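Local coordinates for major capsid protein (Human herpesvirus 1, PDB 1NO7), which builds the capsid shell of herpes simplex virus as VP5, here represented by the protease-resistant upper domain of that protein, at residues T388-V393 with V421-N426; Y178-A182 with D503-P507; R196-C201 with V434-A440. All coordinates share one frame; numbering follows the deposited sequence.

Contact 1: residues T388-V393 with V421-N426; sequences TLQNMV and VANTVN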
loop_
_atom_site.group_PDB
_atom_site.type_symbol
_atom_site.label_atom_id
_atom_site.label_comp_id
_atom_site.label_asym_id
_atom_site.label_seq_id
_atom_site.Cartn_x
_atom_site.Cartn_y
_atom_site.Cartn_z
ATOM N N THR A 388 10.703 -21.159 -5.133
ATOM C CA THR A 388 11.123 -21.563 -3.785
ATOM C C THR A 388 9.957 -21.878 -2.846
ATOM O O THR A 388 10.128 -22.563 -1.832
ATOM C CB THR A 388 11.989 -20.494 -3.106
ATOM O OG1 THR A 388 11.254 -19.899 -2.028
ATOM C CG2 THR A 388 12.405 -19.434 -4.121
ATOM N N LEU A 389 8.776 -21.373 -3.182
ATOM C CA LEU A 389 7.593 -21.630 -2.374
ATOM C C LEU A 389 7.164 -23.090 -2.547
ATOM O O LEU A 389 7.105 -23.838 -1.568
ATOM C CB LEU A 389 6.453 -20.688 -2.778
ATOM C CG LEU A 389 5.863 -19.855 -1.638
ATOM C CD1 LEU A 389 4.665 -19.098 -2.180
ATOM C CD2 LEU A 389 5.445 -20.752 -0.468
ATOM N N GLN A 390 6.869 -23.492 -3.786
ATOM C CA GLN A 390 6.463 -24.871 -4.068
ATOM C C GLN A 390 7.685 -25.758 -4.332
ATOM O O GLN A 390 7.712 -26.556 -5.268
ATOM C CB GLN A 390 5.483 -24.918 -5.253
ATOM C CG GLN A 390 5.936 -24.172 -6.493
ATOM C CD GLN A 390 4.839 -24.047 -7.557
ATOM O OE1 GLN A 390 3.726 -23.584 -7.280
ATOM N NE2 GLN A 390 5.159 -24.431 -8.790
ATOM N N ASN A 391 8.692 -25.596 -3.479
ATOM C CA ASN A 391 9.939 -26.345 -3.541
ATOM C C ASN A 391 10.210 -26.786 -2.098
ATOM O O ASN A 391 11.223 -26.397 -1.489
ATOM C CB ASN A 391 11.066 -25.430 -4.048
ATOM C CG ASN A 391 12.433 -25.786 -3.460
ATOM O OD1 ASN A 391 13.009 -26.823 -3.790
ATOM N ND2 ASN A 391 12.945 -24.924 -2.569
ATOM N N MET A 392 9.300 -27.583 -1.537
ATOM C CA MET A 392 9.468 -28.038 -0.155
ATOM C C MET A 392 9.984 -29.472 0.003
ATOM O O MET A 392 10.283 -30.170 -0.978
ATOM C CB MET A 392 8.153 -27.886 0.614
ATOM C CG MET A 392 7.081 -28.863 0.202
ATOM S SD MET A 392 5.413 -28.264 0.611
ATOM C CE MET A 392 4.833 -27.893 -1.118
ATOM N N VAL A 393 10.081 -29.900 1.259
ATOM C CA VAL A 393 10.563 -31.236 1.598
ATOM C C VAL A 393 9.746 -31.855 2.743
ATOM O O VAL A 393 9.994 -31.598 3.933
ATOM C CB VAL A 393 12.082 -31.173 1.972
ATOM C CG1 VAL A 393 12.468 -32.328 2.937
ATOM C CG2 VAL A 393 12.935 -31.190 0.669
ATOM N N VAL A 421 16.599 -28.512 4.059
ATOM C CA VAL A 421 17.457 -28.335 2.888
ATOM C C VAL A 421 17.607 -26.861 2.527
ATOM O O VAL A 421 16.621 -26.126 2.455
ATOM C CB VAL A 421 16.880 -29.026 1.653
ATOM C CG1 VAL A 421 17.947 -29.108 0.560
ATOM C CG2 VAL A 421 16.342 -30.383 2.026
ATOM N N ALA A 422 18.841 -26.441 2.271
ATOM C CA ALA A 422 19.119 -25.055 1.912
ATOM C C ALA A 422 18.331 -24.624 0.668
ATOM O O ALA A 422 18.144 -25.413 -0.264
ATOM C CB ALA A 422 20.617 -24.880 1.677
ATOM N N ASN A 423 17.873 -23.371 0.665
ATOM C CA ASN A 423 17.100 -22.812 -0.449
ATOM C C ASN A 423 15.752 -23.513 -0.639
ATOM O O ASN A 423 15.238 -23.626 -1.759
ATOM C CB ASN A 423 17.915 -22.874 -1.746
ATOM C CG ASN A 423 18.998 -21.815 -1.802
ATOM O OD1 ASN A 423 18.713 -20.620 -1.877
ATOM N ND2 ASN A 423 20.247 -22.246 -1.757
ATOM N N THR A 424 15.186 -23.969 0.474
ATOM C CA THR A 424 13.907 -24.661 0.472
ATOM C C THR A 424 12.977 -23.987 1.445
ATOM O O THR A 424 13.398 -23.569 2.524
ATOM C CB THR A 424 14.063 -26.103 0.923
ATOM O OG1 THR A 424 14.758 -26.835 -0.090
ATOM C CG2 THR A 424 12.698 -26.733 1.196
ATOM N N VAL A 425 11.708 -23.896 1.071
ATOM C CA VAL A 425 10.724 -23.258 1.941
ATOM C C VAL A 425 10.804 -23.800 3.370
ATOM O O VAL A 425 10.388 -23.130 4.323
ATOM C CB VAL A 425 9.294 -23.420 1.380
ATOM C CG1 VAL A 425 9.250 -24.592 0.428
ATOM C CG2 VAL A 425 8.305 -23.610 2.508
ATOM N N ASN A 426 11.348 -25.005 3.529
ATOM C CA ASN A 426 11.491 -25.568 4.868
ATOM C C ASN A 426 12.472 -24.673 5.619
ATOM O O ASN A 426 12.271 -24.361 6.795
ATOM C CB ASN A 426 12.048 -26.996 4.829
ATOM C CG ASN A 426 11.077 -27.995 4.236
ATOM O OD1 ASN A 426 11.129 -29.181 4.559
ATOM N ND2 ASN A 426 10.194 -27.528 3.353
#
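Asn391 reaches across to Val421-Asn426 with its amide and makes a weak hydrogen bond: ND2 meets Asn423 O at 2.8 Å. The N-H...O angle is 123°, so the bond is bent. Its acceptor is a backbone carbonyl, that of the third residue in a type II beta turn running from Val421 to Thr424. Thr424 stands next to this bond, its side chain crossing that of Asn391 at about a right angle.

Apolar side chains meet at two places. Val425, the most extensively covered residue here, offers CG1 to Met392 CB at 3.5 Å. Further along, Val393 CG2 touches Val421 CG2 at 3.8 Å, the two side chains again crossing at roughly a right angle.

A third kind of contact sets methyl groups against backbone carbonyls. The same CG1 of Val425 lies among the carbonyl oxygens of Thr388 and Leu389, where the helix 382-389 runs out. Thr424 carries CG2 opposite its own N (chi1 -70° for OG1), and this methyl lies beside the carbonyl of Asn391, 3.7 Å from Met392 CA.

Met441 of helix 438-442 touches both Met392 and Asn426, while Leu389, its CB directed away from 421-426, touches Leu444 and Leu447.

A helix end and a helix start are therefore joined largely by methyl groups, packed on one another and on backbone carbonyls, with a weak amide-to-carbonyl bond from Asn391. Bent as it is, that bond by itself adds little directional hold.

Contact 2: residues Y178-A182 with D503-P507; sequences YLLQA and DYFYP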
loop_
_atom_site.group_PDB
_atom_site.type_symbol
_atom_site.label_atom_id
_atom_site.label_comp_id
_atom_site.label_asym_id
_atom_site.label_seq_id
_atom_site.Cartn_x
_atom_site.Cartn_y
_atom_site.Cartn_z
ATOM N N TYR A 178 5.754 -12.816 3.849
ATOM C CA TYR A 178 5.638 -12.000 2.636
ATOM C C TYR A 178 5.366 -12.915 1.444
ATOM O O TYR A 178 4.372 -12.723 0.719
ATOM C CB TYR A 178 6.917 -11.196 2.347
ATOM C CG TYR A 178 7.214 -10.074 3.329
ATOM C CD1 TYR A 178 8.036 -10.289 4.432
ATOM C CD2 TYR A 178 6.675 -8.793 3.153
ATOM C CE1 TYR A 178 8.317 -9.254 5.341
ATOM C CE2 TYR A 178 6.952 -7.748 4.059
ATOM C CZ TYR A 178 7.775 -7.988 5.152
ATOM O OH TYR A 178 8.061 -6.984 6.064
ATOM N N LEU A 179 6.235 -13.916 1.242
ATOM C CA LEU A 179 6.043 -14.835 0.114
ATOM C C LEU A 179 4.639 -15.435 0.199
ATOM O O LEU A 179 3.942 -15.534 -0.824
ATOM C CB LEU A 179 7.096 -15.952 0.105
ATOM C CG LEU A 179 8.560 -15.520 0.198
ATOM C CD1 LEU A 179 8.810 -15.049 1.642
ATOM C CD2 LEU A 179 9.505 -16.678 -0.168
ATOM N N LEU A 180 4.227 -15.828 1.409
ATOM C CA LEU A 180 2.893 -16.388 1.587
ATOM C C LEU A 180 1.869 -15.367 1.101
ATOM O O LEU A 180 1.031 -15.677 0.238
ATOM C CB LEU A 180 2.620 -16.713 3.056
ATOM C CG LEU A 180 3.041 -18.112 3.499
ATOM C CD1 LEU A 180 2.449 -18.432 4.912
ATOM C CD2 LEU A 180 2.547 -19.110 2.435
ATOM N N GLN A 181 1.947 -14.153 1.664
ATOM C CA GLN A 181 1.057 -13.047 1.301
ATOM C C GLN A 181 1.105 -12.852 -0.213
ATOM O O GLN A 181 0.076 -12.682 -0.870
ATOM C CB GLN A 181 1.501 -11.761 2.005
ATOM C CG GLN A 181 0.938 -10.492 1.371
ATOM C CD GLN A 181 1.648 -9.228 1.845
ATOM O OE1 GLN A 181 2.886 -9.169 1.882
ATOM N NE2 GLN A 181 0.870 -8.201 2.191
ATOM N N ALA A 182 2.312 -12.883 -0.763
ATOM C CA ALA A 182 2.479 -12.734 -2.199
ATOM C C ALA A 182 1.645 -13.807 -2.912
ATOM O O ALA A 182 0.852 -13.487 -3.808
ATOM C CB ALA A 182 3.959 -12.871 -2.571
ATOM N N ASP A 503 15.950 -10.481 -3.970
ATOM C CA ASP A 503 15.665 -11.871 -4.317
ATOM C C ASP A 503 14.255 -12.050 -4.863
ATOM O O ASP A 503 14.090 -12.288 -6.058
ATOM C CB ASP A 503 15.868 -12.776 -3.101
ATOM C CG ASP A 503 17.328 -13.129 -2.873
ATOM O OD1 ASP A 503 17.919 -13.790 -3.753
ATOM O OD2 ASP A 503 17.885 -12.746 -1.821
ATOM N N TYR A 504 13.245 -11.911 -3.998
ATOM C CA TYR A 504 11.841 -12.079 -4.399
ATOM C C TYR A 504 11.092 -10.769 -4.649
ATOM O O TYR A 504 10.261 -10.662 -5.575
ATOM C CB TYR A 504 11.064 -12.854 -3.329
ATOM C CG TYR A 504 11.664 -14.181 -2.932
ATOM C CD1 TYR A 504 12.769 -14.243 -2.083
ATOM C CD2 TYR A 504 11.127 -15.377 -3.400
ATOM C CE1 TYR A 504 13.325 -15.460 -1.708
ATOM C CE2 TYR A 504 11.677 -16.599 -3.034
ATOM C CZ TYR A 504 12.780 -16.634 -2.185
ATOM O OH TYR A 504 13.352 -17.836 -1.819
ATOM N N PHE A 505 11.384 -9.781 -3.805
ATOM C CA PHE A 505 10.729 -8.482 -3.878
ATOM C C PHE A 505 11.641 -7.331 -4.263
ATOM O O PHE A 505 12.791 -7.270 -3.833
ATOM C CB PHE A 505 10.126 -8.167 -2.532
ATOM C CG PHE A 505 9.273 -9.266 -1.983
ATOM C CD1 PHE A 505 9.632 -9.911 -0.802
ATOM C CD2 PHE A 505 8.070 -9.604 -2.606
ATOM C CE1 PHE A 505 8.808 -10.875 -0.223
ATOM C CE2 PHE A 505 7.224 -10.572 -2.045
ATOM C CZ PHE A 505 7.594 -11.214 -0.841
ATOM N N TYR A 506 11.117 -6.405 -5.058
ATOM C CA TYR A 506 11.906 -5.247 -5.467
ATOM C C TYR A 506 11.226 -3.930 -5.064
ATOM O O TYR A 506 10.036 -3.722 -5.350
ATOM C CB TYR A 506 12.138 -5.284 -6.970
ATOM C CG TYR A 506 10.871 -5.396 -7.778
ATOM C CD1 TYR A 506 10.130 -4.274 -8.116
ATOM C CD2 TYR A 506 10.440 -6.625 -8.248
ATOM C CE1 TYR A 506 8.991 -4.372 -8.919
ATOM C CE2 TYR A 506 9.301 -6.744 -9.051
ATOM C CZ TYR A 506 8.583 -5.616 -9.391
ATOM O OH TYR A 506 7.499 -5.733 -10.250
ATOM N N PRO A 507 11.974 -3.035 -4.372
ATOM C CA PRO A 507 11.504 -1.724 -3.901
ATOM C C PRO A 507 10.993 -0.888 -5.056
ATOM O O PRO A 507 11.631 -0.830 -6.117
ATOM C CB PRO A 507 12.759 -1.104 -3.288
ATOM C CG PRO A 507 13.492 -2.280 -2.757
ATOM C CD PRO A 507 13.353 -3.278 -3.905
#
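Tyr504, whose ring lies against Leu179, has its hydroxyl OH hydrogen-bonded to Thr388 OG1 of helix 382-389. That bond ties the far end of the ring to a third element, while the ring itself serves the contact through its face. Leu179 CD2 sits over that face, 3.8 Å from the ring centroid and 20° off the normal, offset toward the CE2 side; this is a CH-pi contact. In the leucine, CG stands beside the backbone N (chi1 -52°) and, together with chi2 (73°), this carries CD2 to the tyrosine, although CB is not directed at 503-507.

Phe505 makes the more extensive contact, pushing its ring toward the helix so that its outer carbons meet the backbone and CB atoms. Ala182 CB approaches at the edge, near the ring plane, 4.0 Å from Phe505 CE2. Leu179 N lies at the edge too, close to CZ. Tyr178 packs its CB against the CE1 and CZ corner, but its own ring leads away; the Tyr178 and Phe505 planes are inclined at 62° with centroids 5.9 Å apart. Tyr504 CB stands over one face of Phe505.

All five touching residues are buried. The short helix segment and strand 505-507 run nearly at right angles, their axes 12.0 Å apart, a gap spanned by side chains. Within this chain, strand 505-507 is an outermost strand of a three-stranded antiparallel sheet, pairing with 376-380, and Leu179 and Tyr504 are both also packed by Val385 of helix 382-389 and Met428 of helix 425-431.

Contact 3: residues R196-C201 with V434-A440; sequences RLVVQC and VVVDGPA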
loop_
_atom_site.group_PDB
_atom_site.type_symbol
_atom_site.label_atom_id
_atom_site.label_comp_id
_atom_site.label_asym_id
_atom_site.label_seq_id
_atom_site.Cartn_x
_atom_site.Cartn_y
_atom_site.Cartn_z
ATOM N N ARG A 196 -5.628 -23.339 6.848
ATOM C CA ARG A 196 -4.980 -24.137 7.890
ATOM C C ARG A 196 -3.567 -23.601 8.094
ATOM O O ARG A 196 -3.172 -23.192 9.196
ATOM C CB ARG A 196 -4.912 -25.607 7.471
ATOM C CG ARG A 196 -4.298 -26.519 8.524
ATOM C CD ARG A 196 -3.750 -27.801 7.899
ATOM N NE ARG A 196 -2.894 -28.529 8.834
ATOM C CZ ARG A 196 -3.343 -29.290 9.825
ATOM N NH1 ARG A 196 -4.651 -29.439 10.010
ATOM N NH2 ARG A 196 -2.485 -29.878 10.648
ATOM N N LEU A 197 -2.816 -23.599 7.001
ATOM C CA LEU A 197 -1.437 -23.127 7.003
ATOM C C LEU A 197 -1.286 -21.806 7.726
ATOM O O LEU A 197 -0.446 -21.659 8.624
ATOM C CB LEU A 197 -0.941 -22.962 5.566
ATOM C CG LEU A 197 0.427 -22.304 5.429
ATOM C CD1 LEU A 197 1.392 -22.898 6.448
ATOM C CD2 LEU A 197 0.932 -22.515 3.994
ATOM N N VAL A 198 -2.102 -20.841 7.313
ATOM C CA VAL A 198 -2.078 -19.510 7.911
ATOM C C VAL A 198 -2.275 -19.534 9.423
ATOM O O VAL A 198 -1.436 -19.020 10.179
ATOM C CB VAL A 198 -3.169 -18.616 7.319
ATOM C CG1 VAL A 198 -3.392 -17.428 8.231
ATOM C CG2 VAL A 198 -2.764 -18.150 5.921
ATOM N N VAL A 199 -3.385 -20.124 9.861
ATOM C CA VAL A 199 -3.672 -20.185 11.285
ATOM C C VAL A 199 -2.406 -20.587 12.031
ATOM O O VAL A 199 -2.142 -20.108 13.136
ATOM C CB VAL A 199 -4.784 -21.205 11.621
ATOM C CG1 VAL A 199 -5.172 -21.049 13.087
ATOM C CG2 VAL A 199 -6.007 -21.000 10.721
ATOM N N GLN A 200 -1.614 -21.456 11.408
ATOM C CA GLN A 200 -0.373 -21.903 12.028
ATOM C C GLN A 200 0.640 -20.750 12.172
ATOM O O GLN A 200 1.087 -20.441 13.292
ATOM C CB GLN A 200 0.256 -23.035 11.209
ATOM C CG GLN A 200 -0.672 -24.219 10.933
ATOM C CD GLN A 200 0.021 -25.557 11.153
ATOM O OE1 GLN A 200 1.113 -25.799 10.630
ATOM N NE2 GLN A 200 -0.613 -26.429 11.931
ATOM N N CYS A 201 0.998 -20.128 11.042
ATOM C CA CYS A 201 1.952 -19.015 11.040
ATOM C C CYS A 201 1.577 -17.988 12.085
ATOM O O CYS A 201 2.384 -17.632 12.959
ATOM C CB CYS A 201 1.959 -18.306 9.698
ATOM S SG CYS A 201 2.214 -19.419 8.340
ATOM N N VAL A 434 9.194 -20.155 12.717
ATOM C CA VAL A 434 7.801 -20.508 12.445
ATOM C C VAL A 434 7.582 -22.033 12.568
ATOM O O VAL A 434 8.445 -22.818 12.166
ATOM C CB VAL A 434 7.454 -20.128 11.029
ATOM C CG1 VAL A 434 6.047 -20.619 10.690
ATOM C CG2 VAL A 434 7.594 -18.628 10.868
ATOM N N VAL A 435 6.428 -22.450 13.091
ATOM C CA VAL A 435 6.144 -23.880 13.243
ATOM C C VAL A 435 4.932 -24.342 12.449
ATOM O O VAL A 435 3.787 -24.181 12.878
ATOM C CB VAL A 435 5.935 -24.240 14.717
ATOM C CG1 VAL A 435 5.461 -25.685 14.852
ATOM C CG2 VAL A 435 7.245 -24.038 15.449
ATOM N N VAL A 436 5.195 -24.930 11.291
ATOM C CA VAL A 436 4.140 -25.418 10.422
ATOM C C VAL A 436 4.348 -26.895 10.093
ATOM O O VAL A 436 5.423 -27.262 9.614
ATOM C CB VAL A 436 4.140 -24.648 9.121
ATOM C CG1 VAL A 436 3.199 -25.297 8.135
ATOM C CG2 VAL A 436 3.746 -23.230 9.387
ATOM N N ASP A 437 3.327 -27.730 10.332
ATOM C CA ASP A 437 3.424 -29.162 10.049
ATOM C C ASP A 437 3.299 -29.478 8.545
ATOM O O ASP A 437 2.982 -28.598 7.727
ATOM C CB ASP A 437 2.367 -29.942 10.836
ATOM C CG ASP A 437 0.954 -29.679 10.344
ATOM O OD1 ASP A 437 0.743 -29.627 9.109
ATOM O OD2 ASP A 437 0.049 -29.541 11.199
ATOM N N GLY A 438 3.550 -30.746 8.204
ATOM C CA GLY A 438 3.516 -31.206 6.824
ATOM C C GLY A 438 2.265 -30.956 5.993
ATOM O O GLY A 438 2.348 -30.324 4.942
ATOM N N PRO A 439 1.092 -31.446 6.417
ATOM C CA PRO A 439 -0.134 -31.232 5.641
ATOM C C PRO A 439 -0.319 -29.755 5.311
ATOM O O PRO A 439 -0.593 -29.392 4.156
ATOM C CB PRO A 439 -1.229 -31.754 6.571
ATOM C CG PRO A 439 -0.522 -32.802 7.379
ATOM C CD PRO A 439 0.795 -32.133 7.686
ATOM N N ALA A 440 -0.174 -28.912 6.338
ATOM C CA ALA A 440 -0.309 -27.469 6.171
ATOM C C ALA A 440 0.593 -27.056 5.010
ATOM O O ALA A 440 0.143 -26.476 4.018
ATOM C CB ALA A 440 0.121 -26.757 7.450
#
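Asp437 and Gln200 hold each other by two hydrogen bonds, and Arg196 joins them on the same carboxylate. The backbone N of Asp437 donates to Gln200 OE1 at 3.0 Å, approaching in the carbonyl plane. In return Gln200 NE2 donates to Asp437 OD2 at 3.3 Å, from above the carboxylate plane. A bend at chi2 (-136°) of Gln200 brings both ends of its amide to the one aspartate.

Asp437 OD2 therefore accepts twice. Its second donor is Arg196 NH2, 2.6 Å away, in a salt bridge that uses the syn side of the oxygen and lies near the guanidinium plane; the extended arginine chain passes Ala440 on the way. This positive charge would be expected to favour the ionised carboxylate. The other oxygen, OD1, appears to accept from Ala440 N at 3.0 Å, though the placement of OD1 is less certain. Farther back, Val435 N is satisfied by Ser204 OG.

Next to Gln200 and Asp437, Leu197 CD1 packs against Val436 CG1 at 3.4 Å and against Ala440 CB. Cys201 SG touches Val436 CG2 more loosely, while Phe429 of helix 425-431 touches Val436.

Asp437 occupies the N-cap position of helix 438-442, with some doubt over the capping bond through OD1; here the N-cap residue is itself gripped by residues one turn apart on helix 195-208.

The three contacts form a row of neighbours on the same side of the polypeptide's centre. Contacts 1 and 2 have centres 15 Å apart and touch directly, through the hydroxyl pair of Thr388 and Tyr504, 2.9 Å between OG1 and OH, and where Leu389 CD1 packs near Leu179 O. Contacts 2 and 3, about 19 Å apart between centres, meet through Leu180 CD1 and Cys201 SG at 3.6 Å. Contacts 1 and 3 do not touch, their nearest atoms being about 6 Å apart, yet helices 425-431 and 438-442 follow each other in sequence. Contact 1 is nested within the loop closed by contact 3, and that loop within the one closed by contact 2.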